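Local coordinates for protein orotate phosphoribosyltransferase (Aeropyrum pernix, PDB 2YZK) that probably catalyses, with magnesium, the transfer of a ribosyl phosphate group from 5-phosphoribose 1-diphosphate to orotate, giving orotidine monophosphate in pyrimidine biosynthesis, at residues A[64-69]-A[84-89]; A[102-107]-A[132-137]; A[125-130]-A[154-159]. All coordinates share one frame; numbering follows the deposited sequence.

Interaction 1. Residues A[64-69]-A[84-89]; sequences GVATGG and LGYVRP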
loop_
_atom_site.group_PDB
_atom_site.type_symbol
_atom_site.label_atom_id
_atom_site.label_comp_id
_atom_site.label_asym_id
_atom_site.label_seq_id
_atom_site.Cartn_x
_atom_site.Cartn_y
_atom_site.Cartn_z
ATOM N N GLY A 64 -8.234 -2.120 1.164
ATOM C CA GLY A 64 -7.426 -2.584 0.049
ATOM C C GLY A 64 -7.091 -4.062 0.146
ATOM O O GLY A 64 -6.964 -4.598 1.241
ATOM N N VAL A 65 -6.985 -4.731 -0.999
ATOM C CA VAL A 65 -6.604 -6.142 -1.029
ATOM C C VAL A 65 -5.077 -6.076 -1.146
ATOM O O VAL A 65 -4.539 -5.718 -2.196
ATOM C CB VAL A 65 -7.202 -6.880 -2.252
ATOM C CG1 VAL A 65 -6.758 -8.338 -2.250
ATOM C CG2 VAL A 65 -8.719 -6.791 -2.218
ATOM N N ALA A 66 -4.432 -6.137 0.038
ATOM C CA ALA A 66 -2.981 -6.242 -0.147
ATOM C C ALA A 66 -2.386 -7.252 -1.097
ATOM O O ALA A 66 -2.590 -8.462 -0.984
ATOM C CB ALA A 66 -2.309 -6.396 1.184
ATOM N N THR A 67 -1.542 -6.720 -2.013
ATOM C CA THR A 67 -0.561 -5.661 -1.993
ATOM C C THR A 67 -0.858 -4.629 -3.067
ATOM O O THR A 67 -0.805 -3.444 -2.793
ATOM C CB THR A 67 0.879 -6.185 -2.147
ATOM O OG1 THR A 67 1.124 -7.233 -1.197
ATOM C CG2 THR A 67 1.848 -5.067 -1.868
ATOM N N GLY A 68 -1.062 -5.367 -4.161
ATOM C CA GLY A 68 -1.625 -4.875 -5.407
ATOM C C GLY A 68 -2.606 -3.723 -5.274
ATOM O O GLY A 68 -2.409 -2.652 -5.854
ATOM N N GLY A 69 -3.665 -3.929 -4.502
ATOM C CA GLY A 69 -4.655 -2.879 -4.353
ATOM C C GLY A 69 -4.396 -1.908 -3.215
ATOM O O GLY A 69 -5.128 -0.932 -3.061
ATOM N N LEU A 84 -8.724 3.879 6.442
ATOM C CA LEU A 84 -8.192 2.871 5.541
ATOM C C LEU A 84 -7.995 1.571 6.303
ATOM O O LEU A 84 -7.709 1.567 7.500
ATOM C CB LEU A 84 -6.840 3.309 4.955
ATOM C CG LEU A 84 -6.074 2.214 4.202
ATOM C CD1 LEU A 84 -6.786 1.887 2.880
ATOM C CD2 LEU A 84 -4.638 2.677 3.939
ATOM N N GLY A 85 -8.171 0.466 5.595
ATOM C CA GLY A 85 -7.955 -0.839 6.182
ATOM C C GLY A 85 -7.497 -1.712 5.034
ATOM O O GLY A 85 -7.604 -1.312 3.870
ATOM N N TYR A 86 -6.960 -2.885 5.338
ATOM C CA TYR A 86 -6.535 -3.788 4.279
ATOM C C TYR A 86 -6.354 -5.197 4.778
ATOM O O TYR A 86 -6.138 -5.436 5.973
ATOM C CB TYR A 86 -5.256 -3.284 3.586
ATOM C CG TYR A 86 -4.008 -3.196 4.438
ATOM C CD1 TYR A 86 -3.125 -4.271 4.531
ATOM C CD2 TYR A 86 -3.665 -2.005 5.080
ATOM C CE1 TYR A 86 -1.923 -4.157 5.232
ATOM C CE2 TYR A 86 -2.470 -1.882 5.785
ATOM C CZ TYR A 86 -1.602 -2.960 5.853
ATOM O OH TYR A 86 -0.404 -2.831 6.516
ATOM N N VAL A 87 -6.473 -6.134 3.850
ATOM C CA VAL A 87 -6.336 -7.542 4.167
ATOM C C VAL A 87 -5.268 -8.139 3.274
ATOM O O VAL A 87 -5.285 -7.943 2.060
ATOM C CB VAL A 87 -7.674 -8.277 3.944
ATOM C CG1 VAL A 87 -7.502 -9.777 4.174
ATOM C CG2 VAL A 87 -8.718 -7.718 4.883
ATOM N N ARG A 88 -4.337 -8.862 3.882
ATOM C CA ARG A 88 -3.263 -9.485 3.130
ATOM C C ARG A 88 -3.382 -10.999 3.136
ATOM O O ARG A 88 -3.855 -11.588 4.107
ATOM C CB ARG A 88 -1.902 -9.096 3.713
ATOM C CG ARG A 88 -1.610 -9.711 5.065
ATOM C CD ARG A 88 -0.117 -9.730 5.356
ATOM N NE ARG A 88 0.425 -8.407 5.652
ATOM C CZ ARG A 88 1.724 -8.154 5.794
ATOM N NH1 ARG A 88 2.614 -9.129 5.661
ATOM N NH2 ARG A 88 2.137 -6.929 6.083
ATOM N N PRO A 89 -2.972 -11.648 2.036
ATOM C CA PRO A 89 -3.039 -13.110 1.965
ATOM C C PRO A 89 -1.876 -13.658 2.795
ATOM O O PRO A 89 -0.715 -13.473 2.440
ATOM C CB PRO A 89 -2.881 -13.387 0.471
ATOM C CG PRO A 89 -1.984 -12.266 0.021
ATOM C CD PRO A 89 -2.567 -11.070 0.741
#
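Y86 holds its CG between the backbone N and the carbonyl carbon (chi1 63°), which brings its ring beside A66, where CD1 lies 4.0 Å from A66 CB. R88 takes the same kind of first torsion (chi1 70°). Its CB touches A66 CB, while the rest of the chain leads off to a salt bridge from NE to E101. The contact joins the two parallel strands of the beta-alpha-beta unit 61-65, 70-80, 84-87, in the Rossmann-like sheet of a type I phosphoribosyltransferase. G64 sits opposite Y86 and bonds to the residues on both sides of it. G64 N donates to G85 O at 2.9 Å, and V87 N donates to G64 O at 3.1 Å. Y86 CA adds a CH...O contact to G64 O. One face of the pair carries V65 and V87, which pack on S125 of helix 120-131. On the other, Y86 meets L70 of helix 70-80 and R32 of the second subunit. A side chain on G64 would run into G69 O. The pairing then fades: A66 N reaches V87 O in a weak bond with an angle of 121°. The chain next turns through a cis peptide before T67, consistent with the pyrophosphate loop of this family, and G69 N bonds back to V65 O at 3.0 Å. R88, just past the end of the other strand, is predicted to bind 5-phosphoribose 1-diphosphate. P89 follows, its CD 3.1 Å from A66 O.

Interaction 2. Residues A[102-107]-A[132-137]; sequences GDPPKG and NGYTVG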
loop_
_atom_site.group_PDB
_atom_site.type_symbol
_atom_site.label_atom_id
_atom_site.label_comp_id
_atom_site.label_asym_id
_atom_site.label_seq_id
_atom_site.Cartn_x
_atom_site.Cartn_y
_atom_site.Cartn_z
ATOM N N GLY A 102 -5.211 -1.985 10.153
ATOM C CA GLY A 102 -5.634 -0.598 10.174
ATOM C C GLY A 102 -6.770 -0.433 11.174
ATOM O O GLY A 102 -6.956 0.636 11.756
ATOM N N ASP A 103 -7.529 -1.511 11.364
ATOM C CA ASP A 103 -8.654 -1.537 12.296
ATOM C C ASP A 103 -9.619 -0.351 12.180
ATOM O O ASP A 103 -9.896 0.351 13.154
ATOM C CB ASP A 103 -8.129 -1.654 13.734
ATOM C CG ASP A 103 -9.243 -1.827 14.752
ATOM O OD1 ASP A 103 -10.165 -2.632 14.496
ATOM O OD2 ASP A 103 -9.189 -1.165 15.813
ATOM N N PRO A 104 -10.135 -0.100 10.973
ATOM C CA PRO A 104 -11.069 1.022 10.841
ATOM C C PRO A 104 -12.358 0.672 11.591
ATOM O O PRO A 104 -12.637 -0.497 11.836
ATOM C CB PRO A 104 -11.268 1.121 9.328
ATOM C CG PRO A 104 -11.076 -0.300 8.864
ATOM C CD PRO A 104 -9.877 -0.735 9.668
ATOM N N PRO A 105 -13.150 1.681 11.981
ATOM C CA PRO A 105 -14.403 1.423 12.704
ATOM C C PRO A 105 -15.362 0.515 11.928
ATOM O O PRO A 105 -15.418 0.565 10.697
ATOM C CB PRO A 105 -14.974 2.823 12.902
ATOM C CG PRO A 105 -13.733 3.661 13.043
ATOM C CD PRO A 105 -12.864 3.126 11.926
ATOM N N LYS A 106 -16.099 -0.321 12.658
ATOM C CA LYS A 106 -17.071 -1.227 12.054
ATOM C C LYS A 106 -18.088 -0.415 11.270
ATOM O O LYS A 106 -18.542 0.638 11.728
ATOM C CB LYS A 106 -17.797 -2.032 13.137
ATOM C CG LYS A 106 -17.122 -3.335 13.527
ATOM C CD LYS A 106 -15.657 -3.142 13.856
ATOM C CE LYS A 106 -15.021 -4.459 14.261
ATOM N NZ LYS A 106 -13.555 -4.326 14.419
ATOM N N GLY A 107 -18.445 -0.910 10.089
ATOM C CA GLY A 107 -19.401 -0.219 9.248
ATOM C C GLY A 107 -19.349 -0.768 7.840
ATOM O O GLY A 107 -18.747 -1.814 7.597
ATOM N N ASN A 132 -15.327 -10.064 10.713
ATOM C CA ASN A 132 -14.830 -9.124 11.706
ATOM C C ASN A 132 -15.741 -7.929 11.963
ATOM O O ASN A 132 -15.288 -6.887 12.436
ATOM C CB ASN A 132 -13.421 -8.657 11.323
ATOM C CG ASN A 132 -12.362 -9.708 11.620
ATOM O OD1 ASN A 132 -11.990 -9.921 12.773
ATOM N ND2 ASN A 132 -11.882 -10.381 10.580
ATOM N N GLY A 133 -17.023 -8.081 11.642
ATOM C CA GLY A 133 -17.982 -7.020 11.899
ATOM C C GLY A 133 -18.184 -5.929 10.865
ATOM O O GLY A 133 -18.785 -4.898 11.176
ATOM N N TYR A 134 -17.691 -6.132 9.650
ATOM C CA TYR A 134 -17.868 -5.134 8.598
ATOM C C TYR A 134 -18.900 -5.640 7.609
ATOM O O TYR A 134 -19.192 -6.836 7.563
ATOM C CB TYR A 134 -16.566 -4.904 7.827
ATOM C CG TYR A 134 -15.432 -4.361 8.651
ATOM C CD1 TYR A 134 -15.290 -2.988 8.865
ATOM C CD2 TYR A 134 -14.495 -5.221 9.225
ATOM C CE1 TYR A 134 -14.232 -2.484 9.632
ATOM C CE2 TYR A 134 -13.446 -4.731 9.990
ATOM C CZ TYR A 134 -13.319 -3.367 10.190
ATOM O OH TYR A 134 -12.278 -2.898 10.959
ATOM N N THR A 135 -19.469 -4.726 6.835
ATOM C CA THR A 135 -20.409 -5.121 5.804
ATOM C C THR A 135 -19.797 -4.628 4.502
ATOM O O THR A 135 -19.152 -3.569 4.467
ATOM C CB THR A 135 -21.821 -4.510 6.005
ATOM O OG1 THR A 135 -21.754 -3.084 5.933
ATOM C CG2 THR A 135 -22.390 -4.930 7.346
ATOM N N VAL A 136 -19.971 -5.404 3.439
ATOM C CA VAL A 136 -19.415 -5.042 2.145
ATOM C C VAL A 136 -20.210 -5.666 1.006
ATOM O O VAL A 136 -20.470 -6.871 1.002
ATOM C CB VAL A 136 -17.926 -5.473 2.055
ATOM C CG1 VAL A 136 -17.766 -6.921 2.485
ATOM C CG2 VAL A 136 -17.411 -5.278 0.645
ATOM N N GLY A 137 -20.603 -4.836 0.045
ATOM C CA GLY A 137 -21.369 -5.335 -1.085
ATOM C C GLY A 137 -20.806 -4.889 -2.417
ATOM O O GLY A 137 -21.350 -5.225 -3.467
HETATM O O HOH W 1 -10.846 -4.490 12.784
#
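The hydroxyl of Y134 is gripped by two partners. OH donates to the carbonyl of P104, with O at 2.6 Å, 17° from the carbonyl plane, and accepts a bond from a water at 2.8 Å. The same water donates to D103 OD1 and accepts a weak bond from K106 NZ, so it ties the phenol to a carboxylate and an ammonium. The D103 carboxylate stands nearly perpendicular to the ring (83°). Its stronger partner is R33 of the second subunit, met in a salt bridge through OD2. P104 also closes on the phenol with carbon, its CG lying 3.9 Å from Y134 CE1. K106 crosses Y134 at about a right angle. A bend at chi2 (51°) lays its chain along two backbone carbonyls: CG is 3.3 Å from G133 O, and CE is 3.0 Å from N132 O. G133 has positive phi, and a side chain there would collide with K106 CG. At the far end T135 N donates to G107 O at 3.1 Å. The contact thus fastens the loop before strand 108-113 to the turn between helix 120-131 and strand 135-141. Y134 lies against L129 of that helix and V109 of strand 108-113, while P104 reaches A61 and I63 of strand 61-65.

Interaction 3. Residues A[125-130]-A[154-159]; sequences SIEVLR and ARMGVR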
loop_
_atom_site.group_PDB
_atom_site.type_symbol
_atom_site.label_atom_id
_atom_site.label_comp_id
_atom_site.label_asym_id
_atom_site.label_seq_id
_atom_site.Cartn_x
_atom_site.Cartn_y
_atom_site.Cartn_z
ATOM N N SER A 125 -10.874 -11.596 0.989
ATOM C CA SER A 125 -10.883 -10.354 1.755
ATOM C C SER A 125 -12.287 -10.076 2.281
ATOM O O SER A 125 -12.455 -9.589 3.405
ATOM C CB SER A 125 -10.407 -9.189 0.882
ATOM O OG SER A 125 -9.091 -9.429 0.417
ATOM N N ILE A 126 -13.294 -10.385 1.465
ATOM C CA ILE A 126 -14.683 -10.177 1.858
ATOM C C ILE A 126 -15.026 -11.057 3.060
ATOM O O ILE A 126 -15.695 -10.614 3.995
ATOM C CB ILE A 126 -15.655 -10.524 0.711
ATOM C CG1 ILE A 126 -15.362 -9.650 -0.511
ATOM C CG2 ILE A 126 -17.092 -10.325 1.175
ATOM C CD1 ILE A 126 -15.788 -8.188 -0.375
ATOM N N GLU A 127 -14.571 -12.305 3.036
ATOM C CA GLU A 127 -14.854 -13.207 4.147
ATOM C C GLU A 127 -14.234 -12.703 5.450
ATOM O O GLU A 127 -14.864 -12.761 6.507
ATOM C CB GLU A 127 -14.371 -14.625 3.822
ATOM C CG GLU A 127 -15.143 -15.262 2.669
ATOM C CD GLU A 127 -14.756 -16.707 2.412
ATOM O OE1 GLU A 127 -13.548 -16.978 2.224
ATOM O OE2 GLU A 127 -15.660 -17.574 2.391
ATOM N N VAL A 128 -13.008 -12.192 5.375
ATOM C CA VAL A 128 -12.338 -11.663 6.558
ATOM C C VAL A 128 -13.103 -10.447 7.085
ATOM O O VAL A 128 -13.335 -10.316 8.284
ATOM C CB VAL A 128 -10.883 -11.260 6.231
ATOM C CG1 VAL A 128 -10.238 -10.580 7.427
ATOM C CG2 VAL A 128 -10.090 -12.496 5.848
ATOM N N LEU A 129 -13.504 -9.558 6.185
ATOM C CA LEU A 129 -14.252 -8.377 6.594
ATOM C C LEU A 129 -15.582 -8.730 7.263
ATOM O O LEU A 129 -15.898 -8.209 8.333
ATOM C CB LEU A 129 -14.515 -7.488 5.379
ATOM C CG LEU A 129 -13.289 -6.750 4.850
ATOM C CD1 LEU A 129 -13.569 -6.227 3.453
ATOM C CD2 LEU A 129 -12.946 -5.612 5.797
ATOM N N ARG A 130 -16.352 -9.617 6.635
ATOM C CA ARG A 130 -17.656 -10.000 7.173
ATOM C C ARG A 130 -17.567 -10.707 8.518
ATOM O O ARG A 130 -18.463 -10.573 9.360
ATOM C CB ARG A 130 -18.407 -10.874 6.165
ATOM C CG ARG A 130 -18.894 -10.081 4.967
ATOM C CD ARG A 130 -19.716 -10.911 4.011
ATOM N NE ARG A 130 -20.253 -10.085 2.935
ATOM C CZ ARG A 130 -20.746 -10.557 1.797
ATOM N NH1 ARG A 130 -20.776 -11.865 1.570
ATOM N NH2 ARG A 130 -21.200 -9.715 0.878
ATOM N N ALA A 154 -20.669 -12.335 -7.340
ATOM C CA ALA A 154 -22.115 -12.165 -7.348
ATOM C C ALA A 154 -22.765 -13.261 -6.520
ATOM O O ALA A 154 -23.797 -13.039 -5.882
ATOM C CB ALA A 154 -22.646 -12.208 -8.779
ATOM N N ARG A 155 -22.152 -14.440 -6.526
ATOM C CA ARG A 155 -22.679 -15.575 -5.779
ATOM C C ARG A 155 -22.510 -15.444 -4.271
ATOM O O ARG A 155 -23.069 -16.235 -3.514
ATOM C CB ARG A 155 -22.047 -16.884 -6.268
ATOM C CG ARG A 155 -22.585 -17.345 -7.618
ATOM C CD ARG A 155 -22.190 -18.782 -7.930
ATOM N NE ARG A 155 -20.778 -18.928 -8.277
ATOM C CZ ARG A 155 -20.224 -18.437 -9.383
ATOM N NH1 ARG A 155 -20.962 -17.764 -10.255
ATOM N NH2 ARG A 155 -18.932 -18.628 -9.619
HETATM N N MSE A 156 -21.735 -14.456 -3.830
HETATM C CA MSE A 156 -21.563 -14.243 -2.399
HETATM C C MSE A 156 -22.027 -12.837 -2.024
HETATM O O MSE A 156 -21.534 -12.233 -1.075
HETATM C CB MSE A 156 -20.110 -14.487 -1.960
HETATM C CG MSE A 156 -19.062 -13.543 -2.506
HETATM SE SE MSE A 156 -17.399 -14.037 -1.937
HETATM C CE MSE A 156 -17.345 -13.253 -0.318
ATOM N N GLY A 157 -22.988 -12.331 -2.794
ATOM C CA GLY A 157 -23.560 -11.022 -2.525
ATOM C C GLY A 157 -22.649 -9.818 -2.668
ATOM O O GLY A 157 -22.768 -8.848 -1.918
ATOM N N VAL A 158 -21.745 -9.868 -3.637
ATOM C CA VAL A 158 -20.834 -8.753 -3.868
ATOM C C VAL A 158 -20.876 -8.331 -5.338
ATOM O O VAL A 158 -20.777 -9.165 -6.240
ATOM C CB VAL A 158 -19.389 -9.132 -3.478
ATOM C CG1 VAL A 158 -18.441 -7.986 -3.825
ATOM C CG2 VAL A 158 -19.323 -9.446 -1.981
ATOM N N ARG A 159 -21.048 -7.033 -5.566
ATOM C CA ARG A 159 -21.109 -6.482 -6.916
ATOM C C ARG A 159 -19.737 -5.962 -7.319
ATOM O O ARG A 159 -19.202 -5.056 -6.680
ATOM C CB ARG A 159 -22.120 -5.331 -6.976
ATOM C CG ARG A 159 -22.242 -4.698 -8.356
ATOM C CD ARG A 159 -22.994 -3.370 -8.325
ATOM N NE ARG A 159 -22.334 -2.414 -7.441
ATOM C CZ ARG A 159 -22.377 -1.093 -7.591
ATOM N NH1 ARG A 159 -23.051 -0.558 -8.600
ATOM N NH2 ARG A 159 -21.742 -0.307 -6.729
#
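The guanidinium of R130 presents its edge to the carbonyls of M156 and G157, with I126 CG2 on one face, 3.6 Å above the plane and offset toward the rim. V158 CG2 comes in obliquely, 3.4 Å from R130 NH2. The main bond runs from R130 NH1 to M156 O at 2.8 Å. That oxygen lies only 8° out of the guanidinium plane. R130 NH2 adds weak bonds to M156 O and G157 O, and its firmer partner is V136 O of strand 135-141. An extended chain from CG to NE carries the group this far from the helix. The carbonyls it meets belong to the Schellman motif that ends helix 149-154, with G157 at positive phi and its N bonded to A154 O. A positive group here would probably be favoured by the negative end of that helix. M156, present as selenomethionine, bends at chi3 (-84°) and sets its CE against I126. The fit is tight, with CE 3.3 Å from I126 CG2. I126 and V158 meet tip to tip, CG2 to CG2 at 4.0 Å. With only CB left, an alanine at I126 would probably strip M156 CE of much of its packing, cost V158 CG2 its apolar partner and leave that face of the R130 guanidinium less firmly held. The contact packs helix 120-131 against the turn that leads into the outer strand 159-162. I126 also rests on V111 of strand 108-113 and V136 of strand 135-141, and V158 rests on A139 of the latter.

All three contacts lie in the phosphoribosyltransferase domain, on or beside its five-stranded parallel sheet. Interaction 1 pairs the edge strand 84-87 with 61-65. Interaction 2 closes the loop before strand 108-113, and interaction 3 packs helix 120-131 toward the opposite edge strand. Their centres are 12 to 14 Å apart. Along the chain interaction 1 closes first, while interactions 2 and 3 interleave. They also touch one another: P104 packs on G85, V87 CG1 packs on V128 CG2, and G137 O probably accepts a hydrogen bond from R159 N. Helix 120-131 lies against the sheet, supplies one segment of interaction 3 and packs on residues of the other two. Interactions 1 and 2 also touch the second subunit, consistent with predicted substrate sites shared across the dimer.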